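Local coordinates for Fe-regulated protein B (PDB 4AIP) that imports iron across the outer membrane of Neisseria meningitidis as a TonB-dependent transporter, a plugged beta-barrel, at residues Leu131-Arg136 / Ser720-Asn725; Val281-Thr286 / Ala302-Thr307; Ser594-Thr597 / Ala602-Gly605; Tyr642-Gln645 / Glu650-Trp653. All blocks are in the same frame, centred on the assembly; numbering follows the deposited sequence.

Contact 1: residues Leu131-Arg136 / Ser720-Asn725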
# COMPACT_ATOMS: atom_id res chain seq x y z
N LEU B 131 0.80 25.68 -5.28
CA LEU B 131 -0.35 26.58 -5.13
C LEU B 131 -0.11 27.45 -3.94
O LEU B 131 0.40 27.01 -2.92
CB LEU B 131 -1.63 25.80 -4.93
CG LEU B 131 -2.90 26.66 -5.05
CD1 LEU B 131 -3.09 27.17 -6.51
CD2 LEU B 131 -4.14 25.92 -4.56
N TYR B 132 -0.51 28.70 -4.04
CA TYR B 132 -0.17 29.66 -2.99
C TYR B 132 -1.09 29.51 -1.75
O TYR B 132 -0.86 30.14 -0.74
CB TYR B 132 -0.21 31.06 -3.58
CG TYR B 132 -1.61 31.56 -3.74
CD1 TYR B 132 -2.36 31.28 -4.92
CD2 TYR B 132 -2.22 32.31 -2.70
CE1 TYR B 132 -3.67 31.75 -5.07
CE2 TYR B 132 -3.51 32.77 -2.84
CZ TYR B 132 -4.23 32.50 -4.02
OH TYR B 132 -5.51 32.97 -4.13
N HIS B 133 -2.13 28.69 -1.84
CA HIS B 133 -3.02 28.45 -0.72
C HIS B 133 -2.49 27.35 0.17
O HIS B 133 -3.16 26.87 1.07
CB HIS B 133 -4.39 28.09 -1.23
CG HIS B 133 -5.26 29.26 -1.54
ND1 HIS B 133 -5.56 30.24 -0.62
CD2 HIS B 133 -5.96 29.59 -2.66
CE1 HIS B 133 -6.38 31.12 -1.16
NE2 HIS B 133 -6.64 30.75 -2.39
N GLN B 134 -1.26 26.93 -0.09
CA GLN B 134 -0.57 26.01 0.80
C GLN B 134 0.88 26.45 0.82
O GLN B 134 1.32 27.18 -0.05
CB GLN B 134 -0.70 24.57 0.27
CG GLN B 134 -0.25 24.38 -1.19
CD GLN B 134 -0.50 23.01 -1.63
OE1 GLN B 134 -1.63 22.70 -2.02
NE2 GLN B 134 0.53 22.14 -1.54
N GLY B 135 1.62 26.00 1.82
CA GLY B 135 3.03 26.33 1.87
C GLY B 135 3.86 25.34 1.09
O GLY B 135 3.39 24.34 0.60
N ARG B 136 5.12 25.66 0.98
CA ARG B 136 6.03 24.78 0.36
C ARG B 136 6.41 23.68 1.37
O ARG B 136 6.36 23.87 2.57
CB ARG B 136 7.25 25.55 -0.16
CG ARG B 136 6.97 26.47 -1.36
CD ARG B 136 8.06 27.51 -1.47
NE ARG B 136 8.07 28.24 -2.75
CZ ARG B 136 7.35 29.33 -3.05
NH1 ARG B 136 6.52 29.87 -2.15
NH2 ARG B 136 7.45 29.88 -4.25
N SER B 720 2.60 32.99 11.49
CA SER B 720 2.96 32.92 10.07
C SER B 720 1.89 32.27 9.26
O SER B 720 1.98 31.12 8.92
CB SER B 720 4.26 32.17 9.88
OG SER B 720 5.18 32.54 10.88
N GLN B 721 0.87 33.01 8.93
CA GLN B 721 -0.22 32.47 8.12
C GLN B 721 -1.08 33.70 8.02
O GLN B 721 -0.72 34.72 8.59
CB GLN B 721 -0.96 31.33 8.87
CG GLN B 721 -1.78 31.78 10.08
CD GLN B 721 -1.99 30.73 11.09
OE1 GLN B 721 -1.07 30.06 11.48
NE2 GLN B 721 -3.23 30.57 11.52
N ARG B 722 -2.21 33.65 7.32
CA ARG B 722 -3.08 34.81 7.33
C ARG B 722 -3.67 34.99 8.71
O ARG B 722 -3.70 34.07 9.52
CB ARG B 722 -4.17 34.69 6.30
CG ARG B 722 -3.72 34.13 4.98
CD ARG B 722 -4.91 34.22 4.07
NE ARG B 722 -4.69 33.61 2.77
CZ ARG B 722 -4.29 34.27 1.70
NH1 ARG B 722 -4.02 35.55 1.75
NH2 ARG B 722 -4.14 33.63 0.56
N TRP B 723 -4.19 36.18 8.94
CA TRP B 723 -4.54 36.68 10.26
C TRP B 723 -6.00 36.49 10.63
O TRP B 723 -6.39 36.69 11.80
CB TRP B 723 -4.21 38.16 10.28
CG TRP B 723 -5.30 39.00 9.69
CD1 TRP B 723 -5.67 39.11 8.34
CD2 TRP B 723 -6.17 39.86 10.41
NE1 TRP B 723 -6.69 40.01 8.21
CE2 TRP B 723 -7.03 40.48 9.46
CE3 TRP B 723 -6.27 40.20 11.78
CZ2 TRP B 723 -8.03 41.40 9.85
CZ3 TRP B 723 -7.23 41.11 12.16
CH2 TRP B 723 -8.11 41.71 11.20
N THR B 724 -6.81 36.14 9.63
CA THR B 724 -8.23 35.85 9.79
C THR B 724 -8.22 34.49 10.51
O THR B 724 -7.14 33.98 10.76
CB THR B 724 -8.91 35.82 8.42
OG1 THR B 724 -8.06 35.13 7.48
CG2 THR B 724 -9.15 37.28 7.93
N ASN B 725 -9.30 33.88 10.94
CA ASN B 725 -8.94 32.78 11.89
C ASN B 725 -8.76 31.38 11.29
O ASN B 725 -9.63 30.54 11.42
CB ASN B 725 -9.75 32.80 13.19
CG ASN B 725 -9.31 33.92 14.16
OD1 ASN B 725 -10.15 34.64 14.68
ND2 ASN B 725 -8.00 34.04 14.43

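Contact 2: residues Val281-Thr286 / Ala302-Thr307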
# COMPACT_ATOMS: atom_id res chain seq x y z
N VAL B 281 -9.25 21.83 -1.09
CA VAL B 281 -8.69 22.67 -2.14
C VAL B 281 -8.18 23.76 -1.24
O VAL B 281 -8.90 24.13 -0.33
CB VAL B 281 -9.84 23.26 -3.02
CG1 VAL B 281 -9.27 24.29 -4.06
CG2 VAL B 281 -10.70 22.15 -3.68
N ARG B 282 -6.99 24.26 -1.36
CA ARG B 282 -6.65 25.31 -0.34
C ARG B 282 -6.37 24.79 1.04
O ARG B 282 -7.18 24.98 1.95
CB ARG B 282 -7.79 26.32 -0.12
CG ARG B 282 -8.07 27.28 -1.22
CD ARG B 282 -9.14 28.25 -0.78
NE ARG B 282 -9.97 28.67 -1.90
CZ ARG B 282 -11.01 27.98 -2.38
NH1 ARG B 282 -11.39 26.83 -1.83
NH2 ARG B 282 -11.68 28.46 -3.43
N GLU B 283 -5.20 24.21 1.25
CA GLU B 283 -4.89 23.60 2.54
C GLU B 283 -4.67 24.55 3.71
O GLU B 283 -4.56 24.11 4.88
CB GLU B 283 -3.70 22.69 2.36
CG GLU B 283 -3.87 21.82 1.15
CD GLU B 283 -2.82 20.76 1.05
OE1 GLU B 283 -1.80 20.79 1.81
OE2 GLU B 283 -3.03 19.89 0.19
N GLU B 284 -4.61 25.85 3.42
CA GLU B 284 -4.39 26.83 4.49
C GLU B 284 -5.65 27.10 5.31
O GLU B 284 -5.58 27.67 6.37
CB GLU B 284 -3.75 28.12 3.96
CG GLU B 284 -4.71 29.00 3.16
CD GLU B 284 -4.08 30.35 2.70
OE1 GLU B 284 -3.23 30.95 3.41
OE2 GLU B 284 -4.46 30.80 1.62
N PHE B 285 -6.79 26.67 4.79
CA PHE B 285 -8.05 26.78 5.49
C PHE B 285 -8.65 25.39 5.73
O PHE B 285 -8.36 24.47 4.97
CB PHE B 285 -9.03 27.57 4.62
CG PHE B 285 -8.55 28.94 4.17
CD1 PHE B 285 -8.12 29.91 5.09
CD2 PHE B 285 -8.62 29.30 2.82
CE1 PHE B 285 -7.69 31.16 4.67
CE2 PHE B 285 -8.20 30.54 2.39
CZ PHE B 285 -7.73 31.47 3.32
N THR B 286 -9.51 25.24 6.75
CA THR B 286 -10.41 24.05 6.79
C THR B 286 -11.72 24.39 6.15
O THR B 286 -11.77 25.18 5.24
CB THR B 286 -10.66 23.38 8.20
OG1 THR B 286 -11.30 24.27 9.12
CG2 THR B 286 -9.47 23.12 8.82
N ALA B 302 -10.94 16.31 -1.29
CA ALA B 302 -10.74 15.19 -2.19
C ALA B 302 -9.47 14.52 -1.79
O ALA B 302 -8.61 15.18 -1.21
CB ALA B 302 -10.62 15.73 -3.57
N TYR B 303 -9.32 13.24 -2.08
CA TYR B 303 -8.05 12.57 -1.82
C TYR B 303 -6.84 13.20 -2.59
O TYR B 303 -6.92 13.54 -3.80
CB TYR B 303 -8.17 11.10 -2.16
CG TYR B 303 -6.88 10.34 -1.91
CD1 TYR B 303 -6.48 10.01 -0.61
CD2 TYR B 303 -6.01 10.04 -2.98
CE1 TYR B 303 -5.28 9.26 -0.39
CE2 TYR B 303 -4.80 9.36 -2.77
CZ TYR B 303 -4.45 8.96 -1.47
OH TYR B 303 -3.23 8.24 -1.31
N ARG B 304 -5.72 13.31 -1.91
CA ARG B 304 -4.57 13.99 -2.43
C ARG B 304 -3.30 13.34 -1.97
O ARG B 304 -3.21 12.90 -0.80
CB ARG B 304 -4.60 15.38 -1.88
CG ARG B 304 -3.94 16.36 -2.78
CD ARG B 304 -4.64 17.62 -2.80
NE ARG B 304 -5.79 17.43 -3.70
CZ ARG B 304 -6.99 17.92 -3.45
NH1 ARG B 304 -7.11 18.59 -2.39
NH2 ARG B 304 -8.03 17.76 -4.24
N GLU B 305 -2.31 13.26 -2.86
CA GLU B 305 -0.94 12.94 -2.42
C GLU B 305 -0.04 14.06 -2.86
O GLU B 305 -0.14 14.55 -4.01
CB GLU B 305 -0.42 11.60 -2.99
CG GLU B 305 -1.50 10.55 -3.19
CD GLU B 305 -0.98 9.15 -3.58
OE1 GLU B 305 -0.10 9.11 -4.46
OE2 GLU B 305 -1.53 8.14 -3.05
N THR B 306 0.84 14.47 -1.96
CA THR B 306 1.79 15.48 -2.31
C THR B 306 3.16 14.93 -1.88
O THR B 306 3.31 14.40 -0.78
CB THR B 306 1.38 16.96 -1.82
OG1 THR B 306 1.97 17.26 -0.57
CG2 THR B 306 -0.14 17.16 -1.66
N THR B 307 4.13 14.97 -2.79
CA THR B 307 5.36 14.20 -2.66
C THR B 307 6.63 15.00 -2.97
O THR B 307 6.66 15.83 -3.91
CB THR B 307 5.30 13.01 -3.63
OG1 THR B 307 3.97 12.51 -3.68
CG2 THR B 307 6.19 11.93 -3.17

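Contact 3: residues Ser594-Thr597 / Ala602-Gly605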
# COMPACT_ATOMS: atom_id res chain seq x y z
N SER B 594 22.35 30.50 27.37
CA SER B 594 22.31 29.13 27.87
C SER B 594 23.10 29.04 29.17
O SER B 594 24.06 29.79 29.39
CB SER B 594 22.94 28.17 26.86
OG SER B 594 24.39 28.15 26.96
N TYR B 595 22.74 28.09 30.02
CA TYR B 595 23.50 27.87 31.21
C TYR B 595 23.63 26.37 31.47
O TYR B 595 22.62 25.68 31.63
CB TYR B 595 22.87 28.62 32.41
CG TYR B 595 23.73 28.48 33.64
CD1 TYR B 595 24.79 29.38 33.90
CD2 TYR B 595 23.54 27.40 34.53
CE1 TYR B 595 25.61 29.23 35.02
CE2 TYR B 595 24.37 27.24 35.65
CZ TYR B 595 25.39 28.14 35.88
OH TYR B 595 26.19 27.94 36.98
N ARG B 596 24.88 25.88 31.55
CA ARG B 596 25.15 24.44 31.65
C ARG B 596 26.04 24.08 32.84
O ARG B 596 27.12 24.64 33.01
CB ARG B 596 25.72 23.87 30.33
CG ARG B 596 24.67 23.70 29.18
CD ARG B 596 25.34 23.70 27.75
NE ARG B 596 24.55 24.37 26.70
CZ ARG B 596 23.80 23.74 25.77
NH1 ARG B 596 23.72 22.41 25.74
NH2 ARG B 596 23.12 24.45 24.86
N THR B 597 25.55 23.15 33.68
CA THR B 597 26.26 22.68 34.90
C THR B 597 25.67 21.38 35.45
O THR B 597 24.43 21.24 35.59
CB THR B 597 26.32 23.78 36.05
OG1 THR B 597 27.36 23.45 36.97
CG2 THR B 597 24.99 23.91 36.85
N ALA B 602 19.88 25.07 30.90
CA ALA B 602 18.92 26.21 30.97
C ALA B 602 19.08 27.03 29.75
O ALA B 602 20.20 27.28 29.39
CB ALA B 602 19.24 27.10 32.17
N LYS B 603 17.98 27.51 29.16
CA LYS B 603 18.04 28.23 27.88
C LYS B 603 16.94 29.27 27.72
O LYS B 603 15.80 29.04 28.14
CB LYS B 603 18.01 27.24 26.71
CG LYS B 603 19.06 26.12 26.83
CD LYS B 603 19.42 25.41 25.54
CE LYS B 603 18.22 24.94 24.74
NZ LYS B 603 18.58 23.55 24.22
N VAL B 604 17.27 30.39 27.09
CA VAL B 604 16.32 31.51 26.80
C VAL B 604 16.78 32.08 25.52
O VAL B 604 17.99 31.95 25.19
CB VAL B 604 16.40 32.72 27.80
CG1 VAL B 604 15.39 32.59 28.88
CG2 VAL B 604 17.75 32.82 28.44
N GLY B 605 15.86 32.74 24.83
CA GLY B 605 16.07 33.34 23.54
C GLY B 605 14.88 34.22 23.22
O GLY B 605 13.77 33.99 23.72

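Contact 4: residues Tyr642-Gln645 / Glu650-Trp653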
# COMPACT_ATOMS: atom_id res chain seq x y z
N TYR B 642 16.82 18.85 33.36
CA TYR B 642 17.78 18.26 34.25
C TYR B 642 18.01 16.78 33.92
O TYR B 642 17.05 16.03 33.77
CB TYR B 642 17.37 18.46 35.74
CG TYR B 642 18.47 17.97 36.64
CD1 TYR B 642 19.71 18.65 36.71
CD2 TYR B 642 18.33 16.80 37.34
CE1 TYR B 642 20.79 18.14 37.52
CE2 TYR B 642 19.39 16.27 38.14
CZ TYR B 642 20.61 16.94 38.23
OH TYR B 642 21.61 16.39 39.04
N ARG B 643 19.28 16.37 33.87
CA ARG B 643 19.64 14.98 33.60
C ARG B 643 20.19 14.22 34.81
O ARG B 643 21.28 14.52 35.29
CB ARG B 643 20.63 14.86 32.41
CG ARG B 643 21.01 13.36 32.19
CD ARG B 643 21.17 12.96 30.74
NE ARG B 643 20.15 12.03 30.25
CZ ARG B 643 19.38 12.28 29.20
NH1 ARG B 643 19.49 13.45 28.61
NH2 ARG B 643 18.49 11.41 28.78
N PHE B 644 19.46 13.21 35.29
CA PHE B 644 19.85 12.53 36.53
C PHE B 644 20.89 11.53 36.22
O PHE B 644 20.77 10.83 35.21
CB PHE B 644 18.69 11.77 37.13
CG PHE B 644 17.61 12.65 37.60
CD1 PHE B 644 16.69 13.16 36.69
CD2 PHE B 644 17.52 13.00 38.96
CE1 PHE B 644 15.68 13.99 37.12
CE2 PHE B 644 16.50 13.82 39.40
CZ PHE B 644 15.57 14.31 38.48
N GLN B 645 21.89 11.43 37.08
CA GLN B 645 22.90 10.41 36.79
C GLN B 645 22.35 8.99 36.85
O GLN B 645 22.61 8.19 35.94
CB GLN B 645 24.23 10.61 37.50
CG GLN B 645 25.20 11.46 36.65
CD GLN B 645 25.18 11.13 35.09
OE1 GLN B 645 24.18 10.61 34.52
NE2 GLN B 645 26.28 11.47 34.41
N GLU B 650 16.22 12.50 31.59
CA GLU B 650 16.15 13.92 31.60
C GLU B 650 14.68 14.22 31.65
O GLU B 650 13.88 13.61 30.85
CB GLU B 650 16.79 14.51 30.32
CG GLU B 650 17.10 15.97 30.46
CD GLU B 650 17.91 16.55 29.33
OE1 GLU B 650 17.39 16.63 28.19
OE2 GLU B 650 19.05 16.99 29.62
N ILE B 651 14.32 15.13 32.58
CA ILE B 651 13.01 15.77 32.57
C ILE B 651 13.19 17.23 32.43
O ILE B 651 14.17 17.79 32.94
CB ILE B 651 12.20 15.62 33.88
CG1 ILE B 651 12.95 16.27 35.07
CG2 ILE B 651 11.80 14.15 34.10
CD1 ILE B 651 12.70 15.50 36.44
N GLY B 652 12.21 17.87 31.82
CA GLY B 652 12.30 19.29 31.64
C GLY B 652 11.09 19.95 31.08
O GLY B 652 10.09 19.31 30.85
N TRP B 653 11.16 21.25 30.93
CA TRP B 653 10.01 22.06 30.59
C TRP B 653 10.51 22.89 29.43
O TRP B 653 11.73 23.15 29.34
CB TRP B 653 9.66 23.00 31.77
CG TRP B 653 8.89 24.22 31.27
CD1 TRP B 653 7.58 24.24 30.90
CD2 TRP B 653 9.40 25.53 30.99
NE1 TRP B 653 7.21 25.51 30.48
CE2 TRP B 653 8.33 26.30 30.48
CE3 TRP B 653 10.66 26.14 31.14
CZ2 TRP B 653 8.47 27.66 30.14
CZ3 TRP B 653 10.81 27.48 30.80
CH2 TRP B 653 9.71 28.23 30.31

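Contact 1: residues Leu131-Arg136 / Ser720-Asn725
The Y132 ring meets the R722 guanidinium edge to edge: NH2 reaches CE2 of Y132 at 3.6 Å, each atom near the plane of the other group, yet the two planes stand almost perpendicular, at 87°. One face of the Y132 ring is taken by H133, whose CG sits 4.1 Å above it toward the rim; Y132 CZ in turn lies 3.3 Å above the imidazole plane. R722 NH2 also approaches the imidazole obliquely, 3.8 Å from H133 CE1. R722 gets there with CG beside its own backbone N (chi1 -42°) and a chain extended from CG to NE, which carries the guanidinium across to the two rings. Y132 and H133 are the middle residues of a type I turn, L131 to Q134, in the plug, while R722 comes from the extracellular loop between barrel strands 702-709 and 733-741, so this is a plug-to-barrel junction. E284 OE2, on another barrel loop, probably takes a hydrogen bond from H133 ND1 and forms a salt bridge with R722 NH2. The carboxylate would offset the positive charge of R722 beside the imidazole and probably favours a proton on H133 ND1, so that plug and barrel are probably linked through this one shared oxygen.

Contact 2: residues Val281-Thr286 / Ala302-Thr307
The backbones of 281-286 and 302-307 stay too far apart for strand pairing: the nearest CA atoms, of V281 and A302, are 7.8 Å apart. Here an extracellular loop of the beta-barrel folds back beside the start of strand 302-318. The loop makes a type I turn from R282 to F285, closed by a weak F285 N to R282 O bond, whereas 302-307 is extended. E283, extended beyond CG, brings OE2 to 4.1 Å from R304 CD and 4.4 Å from T306 CG2, meeting the aliphatic parts of both residues. Although the carboxylate and guanidinium planes differ in tilt by only 24°, E283 OE2 and R304 NH1 remain 5.0 Å apart, so any attraction is probably weak. The firmer partners of E283 are R279, by a salt bridge, and T103 of the plug, by a hydrogen bond, both at OE1. The R304 side chain lies about 7 Å from that of R276, which binds L-glutamate in another structure of this protein. Bends at chi2 and chi3 turn the R304 guanidinium back along its own strand, where NH1 comes within 4.1 Å of V281 N and A302 O lies 3.8 Å above one face, toward the rim.

Contact 3: residues Ser594-Thr597 / Ala602-Gly605
The carbonyl oxygen A602 O is gripped from segment 594-597 by two neighbouring donors: Y595 N, in a hydrogen bond of 2.7 Å, and the CA-H of S594, whose CA lies 3.2 Å away. The reciprocal bond runs from A602 N to Y595 O at 2.9 Å, with an N-H...O angle of 147°. Together the two bonds close the hydrogen-bonded pair Y595/A602; the next pair, S594/K603, is non-hydrogen-bonded, and its CA atoms approach to 4.4 Å. Both belong to a beta hairpin of the transporter's barrel, strands 575-597 and 600-615, joined by a tight turn at the periplasmic end. The short segments run antiparallel, 174° between their directions. On the face bearing Y595 and A602, the two CB atoms touch at 3.9 Å. Y595 has CG opposite its backbone N (chi1 -175°), which leads the ring away from segment 602-605, and its side chain touches F548 on strand 548-563. The other face carries S594 and K603, and K603 NZ makes a weak, long ion pair with E91, within the plug. Over the same face the R596 side chain bends at chi3 and returns toward K603: its NH2 reaches K603 CD at 3.9 Å, an oblique approach to the aliphatic chain. The charged ends stay further apart, R596 NH2 to K603 NZ being 4.7 Å, which would ease, though not remove, repulsion between the like charges. S594 OG lies at the edge of the R596 guanidinium, in its plane.

Contact 4: residues Tyr642-Gln645 / Glu650-Trp653
Y642 and I651 form the hydrogen-bonded pair of a periplasmic beta hairpin in the barrel wall, strands 635-644 and 649-662. Two backbone bonds tie it: Y642 N to I651 O at 2.9 Å and I651 N to Y642 O at 3.1 Å. Y642 O also receives a CA-H contact from E650 CA at 3.2 Å. The following pair, R643/E650, is non-hydrogen-bonded. Charge acts on the face of R643 and E650. The R643 guanidinium is folded over E650, whose CB lies against one of its faces, 3.4 Å from NH1; bends at chi2 and chi3 bring the group there. The salt bridge itself is long, 3.7 Å from R643 NH1 to E650 OE2, with the two flat groups turned 42° apart. Firmer polar bonds hold R643 from outside: NH2 to N693 OD1 and NE to N648 OD1, fixing the guanidinium's rotation. This side chain also touches E79 in the plug. Apolar contacts gather on the other side of the strands. The F644 ring has Y642 CD2 over the centre of one face, 3.8 Å above the plane. I651 sends CG1 between its backbone N and carbonyl carbon (chi1 61°), and from there CD1 reaches the F644 rim in the ring plane, 3.4 Å from CE1.

The four contacts fall into two groups, one inside the extracellular half of the barrel, the other at its periplasmic rim. Contacts 1 and 2, centres 12 Å apart, lie on the extracellular side and touch directly through E284. Contacts 3 and 4, centres 13 Å apart, are successive periplasmic hairpins in the barrel wall, joined by neighbouring strands 600-615 and 635-644. The groups stand well apart, with 34 to 40 Å between centres. Along the chain contact 1 encloses the rest, while contacts 2, 3 and 4 follow in series. Contacts 3 and 4 are local hairpin pairings of the wall, whereas contact 1 brings the plug against a barrel loop far away in sequence.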